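Local structure of BAG family molecular chaperone regulator 2 (4HWD) at residues A[50-55]-A[73-78]. The protein is a plant co-chaperone whose BAG domain binds the ATPase domain of HSP70/HSC70 and which probably regulates programmed cell death and stress responses. Sequence-based numbering, arbitrary orientation.
Sequences NQLVKL and ERLHKY
Leu52 and Leu75 supply the tight part of this helix-helix contact: Leu52 CD1 lies 3.5 Å from Leu75 CD1, and the two side chains run antiparallel alongside each other. Leu75 reaches beyond the opposing methyl to the backbone, since its CD1 comes within 4.0 Å of Leu52 CA, while Leu52 CD1 in turn sits 3.9 Å from Leu75 CB. The fork of Leu52 is directed across the gap by a chi1 of -159°, which sets CG trans to N, and its two methyls divide the work. CD1 packs on Leu75, whereas CD2 meets the imidazole of His76 at its edge, in the ring plane, 3.7 Å from His76 CD2. The approach is therefore edge-on, not a CH-pi contact over a face, and the leucine meets the His76 side chain roughly perpendicular to it.

The His76 margin is the looser, solvent-exposed side: Leu75 is buried but His76 is exposed, touching segment 50-55 only through the CD2/NE2 edge of its ring against Leu52 CD2. The CB of His76 leaves its CA without aiming at that segment, but the end of the side chain comes nearer. The other flank faces helix 2-31 and is lightly touched at Gln51, whose CB is 4.2 Å from Leu75 CD1 before the amide end turns away. No hydrogen bond spans the segments; the adhesion is apolar, and the 201 Å² buried is modest.

The segment axes approach to 10.3 Å at 160°, nearly antiparallel, with Leu52 and Leu75 in register at a CA-CA distance of 7.0 Å. This joins helix 38-57 to helix 63-89 in the three-helix bundle of the BAG domain. Leu75 also packs on Leu48, one turn before Leu52, Leu55 continues the seam onto Lys68 and Glu72, and helix 2-31 closes the bundle by receiving Gln51 at Ile12, Gln15 and Leu19 and Tyr78 at Ala20.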
ATOM      1  N   ASN A  50      -6.604   2.207  -3.188  1.00 14.51           N
ATOM      2  CA  ASN A  50      -7.878   2.009  -2.503  1.00 12.95           C
ATOM      3  C   ASN A  50      -7.697   2.094  -0.987  1.00 15.78           C
ATOM      4  O   ASN A  50      -8.551   2.628  -0.286  1.00 15.37           O
ATOM      5  CB  ASN A  50      -8.475   0.655  -2.849  1.00 15.17           C
ATOM      6  CG  ASN A  50      -9.825   0.449  -2.199  1.00 21.11           C
ATOM      7  OD1 ASN A  50     -10.853   0.399  -2.873  1.00 20.51           O
ATOM      8  ND2 ASN A  50      -9.831   0.341  -0.877  1.00 16.07           N
ATOM      9  N   GLN A  51      -6.588   1.552  -0.483  1.00  5.73           N
ATOM     10  CA  GLN A  51      -6.308   1.594   0.950  1.00  7.62           C
ATOM     11  C   GLN A  51      -5.996   3.025   1.352  1.00  5.61           C
ATOM     12  O   GLN A  51      -6.303   3.453   2.458  1.00  6.20           O
ATOM     13  CB  GLN A  51      -5.113   0.698   1.296  1.00  5.79           C
ATOM     14  CG  GLN A  51      -5.388  -0.790   1.254  1.00  8.02           C
ATOM     15  CD  GLN A  51      -6.594  -1.185   2.104  1.00  6.99           C
ATOM     16  OE1 GLN A  51      -6.801  -0.650   3.194  1.00  5.36           O
ATOM     17  NE2 GLN A  51      -7.388  -2.137   1.609  1.00  5.56           N
ATOM     18  N   LEU A  52      -5.373   3.763   0.441  1.00 15.19           N
ATOM     19  CA  LEU A  52      -4.996   5.144   0.697  1.00 19.54           C
ATOM     20  C   LEU A  52      -6.208   6.082   0.823  1.00 19.23           C
ATOM     21  O   LEU A  52      -6.193   7.012   1.633  1.00 23.16           O
ATOM     22  CB  LEU A  52      -4.043   5.628  -0.408  1.00 16.99           C
ATOM     23  CG  LEU A  52      -3.176   6.843  -0.068  1.00 24.01           C
ATOM     24  CD1 LEU A  52      -2.443   6.598   1.238  1.00 20.47           C
ATOM     25  CD2 LEU A  52      -2.192   7.107  -1.195  1.00 31.94           C
ATOM     26  N   VAL A  53      -7.249   5.856   0.026  1.00 23.53           N
ATOM     27  CA  VAL A  53      -8.450   6.686   0.126  1.00 30.64           C
ATOM     28  C   VAL A  53      -9.173   6.300   1.419  1.00 31.27           C
ATOM     29  O   VAL A  53      -9.627   7.167   2.168  1.00 35.25           O
ATOM     30  CB  VAL A  53      -9.425   6.484  -1.075  1.00 30.03           C
ATOM     31  CG1 VAL A  53      -8.709   6.789  -2.389  1.00 27.78           C
ATOM     32  CG2 VAL A  53      -9.988   5.072  -1.081  1.00 23.48           C
ATOM     33  N   LYS A  54      -9.270   4.994   1.676  1.00 25.96           N
ATOM     34  CA  LYS A  54      -9.914   4.489   2.888  1.00 24.66           C
ATOM     35  C   LYS A  54      -9.247   5.110   4.099  1.00 26.64           C
ATOM     36  O   LYS A  54      -9.917   5.537   5.040  1.00 32.87           O
ATOM     37  CB  LYS A  54      -9.798   2.966   2.977  1.00 18.63           C
ATOM     38  CG  LYS A  54     -10.623   2.213   1.969  1.00 19.50           C
ATOM     39  CD  LYS A  54     -10.700   0.751   2.346  1.00 20.91           C
ATOM     40  CE  LYS A  54     -11.664  -0.001   1.442  1.00 15.83           C
ATOM     41  NZ  LYS A  54     -11.811  -1.406   1.887  1.00 29.46           N
ATOM     42  N   LEU A  55      -7.923   5.166   4.070  1.00 23.65           N
ATOM     43  CA  LEU A  55      -7.176   5.752   5.167  1.00 20.05           C
ATOM     44  C   LEU A  55      -7.620   7.199   5.337  1.00 28.50           C
ATOM     45  O   LEU A  55      -8.246   7.546   6.333  1.00 36.98           O
ATOM     46  CB  LEU A  55      -5.680   5.699   4.878  1.00 22.55           C
ATOM     47  CG  LEU A  55      -4.789   6.108   6.047  1.00 28.76           C
ATOM     48  CD1 LEU A  55      -4.854   5.037   7.118  1.00 31.89           C
ATOM     49  CD2 LEU A  55      -3.361   6.288   5.579  1.00 30.18           C
ATOM     50  N   GLU A  73       2.251   7.261   4.477  1.00 22.97           N
ATOM     51  CA  GLU A  73       3.618   7.592   4.096  1.00 21.05           C
ATOM     52  C   GLU A  73       4.283   6.311   3.572  1.00 31.20           C
ATOM     53  O   GLU A  73       5.096   6.340   2.634  1.00 22.45           O
ATOM     54  CB  GLU A  73       4.369   8.123   5.317  1.00 26.36           C
ATOM     55  CG  GLU A  73       5.881   8.116   5.190  1.00 34.30           C
ATOM     56  CD  GLU A  73       6.555   8.969   6.253  1.00 47.06           C
ATOM     57  OE1 GLU A  73       7.798   8.884   6.394  1.00 56.08           O
ATOM     58  OE2 GLU A  73       5.844   9.735   6.941  1.00 39.20           O
ATOM     59  N   ARG A  74       3.921   5.188   4.190  1.00 37.24           N
ATOM     60  CA  ARG A  74       4.432   3.876   3.806  1.00 28.97           C
ATOM     61  C   ARG A  74       3.805   3.488   2.477  1.00 24.32           C
ATOM     62  O   ARG A  74       4.462   2.905   1.616  1.00 21.30           O
ATOM     63  CB  ARG A  74       4.074   2.840   4.873  1.00 29.67           C
ATOM     64  CG  ARG A  74       3.992   1.415   4.360  1.00 25.94           C
ATOM     65  CD  ARG A  74       4.115   0.434   5.512  1.00 27.20           C
ATOM     66  NE  ARG A  74       5.463   0.448   6.075  1.00 32.04           N
ATOM     67  CZ  ARG A  74       5.745   0.175   7.346  1.00 36.73           C
ATOM     68  NH1 ARG A  74       4.770  -0.130   8.198  1.00 41.57           N
ATOM     69  NH2 ARG A  74       7.002   0.198   7.769  1.00 35.09           N
ATOM     70  N   LEU A  75       2.527   3.825   2.328  1.00 18.92           N
ATOM     71  CA  LEU A  75       1.775   3.546   1.112  1.00 17.50           C
ATOM     72  C   LEU A  75       2.313   4.367  -0.050  1.00 19.49           C
ATOM     73  O   LEU A  75       2.311   3.912  -1.193  1.00 16.60           O
ATOM     74  CB  LEU A  75       0.294   3.871   1.317  1.00 18.60           C
ATOM     75  CG  LEU A  75      -0.559   2.737   1.861  1.00 19.92           C
ATOM     76  CD1 LEU A  75      -1.909   3.273   2.311  1.00 18.03           C
ATOM     77  CD2 LEU A  75      -0.715   1.665   0.789  1.00 19.69           C
ATOM     78  N   HIS A  76       2.758   5.581   0.240  1.00 11.07           N
ATOM     79  CA  HIS A  76       3.309   6.439  -0.793  1.00 17.33           C
ATOM     80  C   HIS A  76       4.571   5.779  -1.313  1.00 19.58           C
ATOM     81  O   HIS A  76       4.828   5.765  -2.518  1.00 16.70           O
ATOM     82  CB  HIS A  76       3.647   7.821  -0.228  1.00 20.76           C
ATOM     83  CG  HIS A  76       2.448   8.683   0.028  1.00 21.60           C
ATOM     84  ND1 HIS A  76       2.540   9.940   0.583  1.00 24.19           N
ATOM     85  CD2 HIS A  76       1.130   8.467  -0.204  1.00 17.97           C
ATOM     86  CE1 HIS A  76       1.331  10.465   0.682  1.00 22.91           C
ATOM     87  NE2 HIS A  76       0.458   9.592   0.212  1.00 24.38           N
ATOM     88  N   LYS A  77       5.352   5.228  -0.391  1.00 35.20           N
ATOM     89  CA  LYS A  77       6.592   4.555  -0.728  1.00 35.54           C
ATOM     90  C   LYS A  77       6.341   3.333  -1.610  1.00 35.09           C
ATOM     91  O   LYS A  77       7.133   3.035  -2.504  1.00 37.44           O
ATOM     92  CB  LYS A  77       7.312   4.137   0.558  1.00 38.64           C
ATOM     93  CG  LYS A  77       8.596   3.351   0.340  1.00 38.31           C
ATOM     94  CD  LYS A  77       9.238   2.949   1.664  1.00 38.10           C
ATOM     95  CE  LYS A  77      10.499   2.122   1.440  1.00 37.91           C
ATOM     96  NZ  LYS A  77      11.213   1.806   2.715  1.00 37.89           N
ATOM     97  N   TYR A  78       5.237   2.631  -1.362  1.00 15.55           N
ATOM     98  CA  TYR A  78       4.900   1.437  -2.137  1.00 14.51           C
ATOM     99  C   TYR A  78       4.399   1.763  -3.538  1.00 13.75           C
ATOM    100  O   TYR A  78       4.736   1.077  -4.511  1.00 11.07           O
ATOM    101  CB  TYR A  78       3.844   0.605  -1.411  1.00 13.93           C
ATOM    102  CG  TYR A  78       4.313  -0.016  -0.119  1.00 15.55           C
ATOM    103  CD1 TYR A  78       5.670  -0.220   0.133  1.00 15.86           C
ATOM    104  CD2 TYR A  78       3.392  -0.445   0.836  1.00 20.16           C
ATOM    105  CE1 TYR A  78       6.100  -0.839   1.311  1.00 15.38           C
ATOM    106  CE2 TYR A  78       3.807  -1.070   2.015  1.00 19.67           C
ATOM    107  CZ  TYR A  78       5.159  -1.265   2.250  1.00 21.26           C
ATOM    108  OH  TYR A  78       5.557  -1.893   3.417  1.00 16.90           O
TER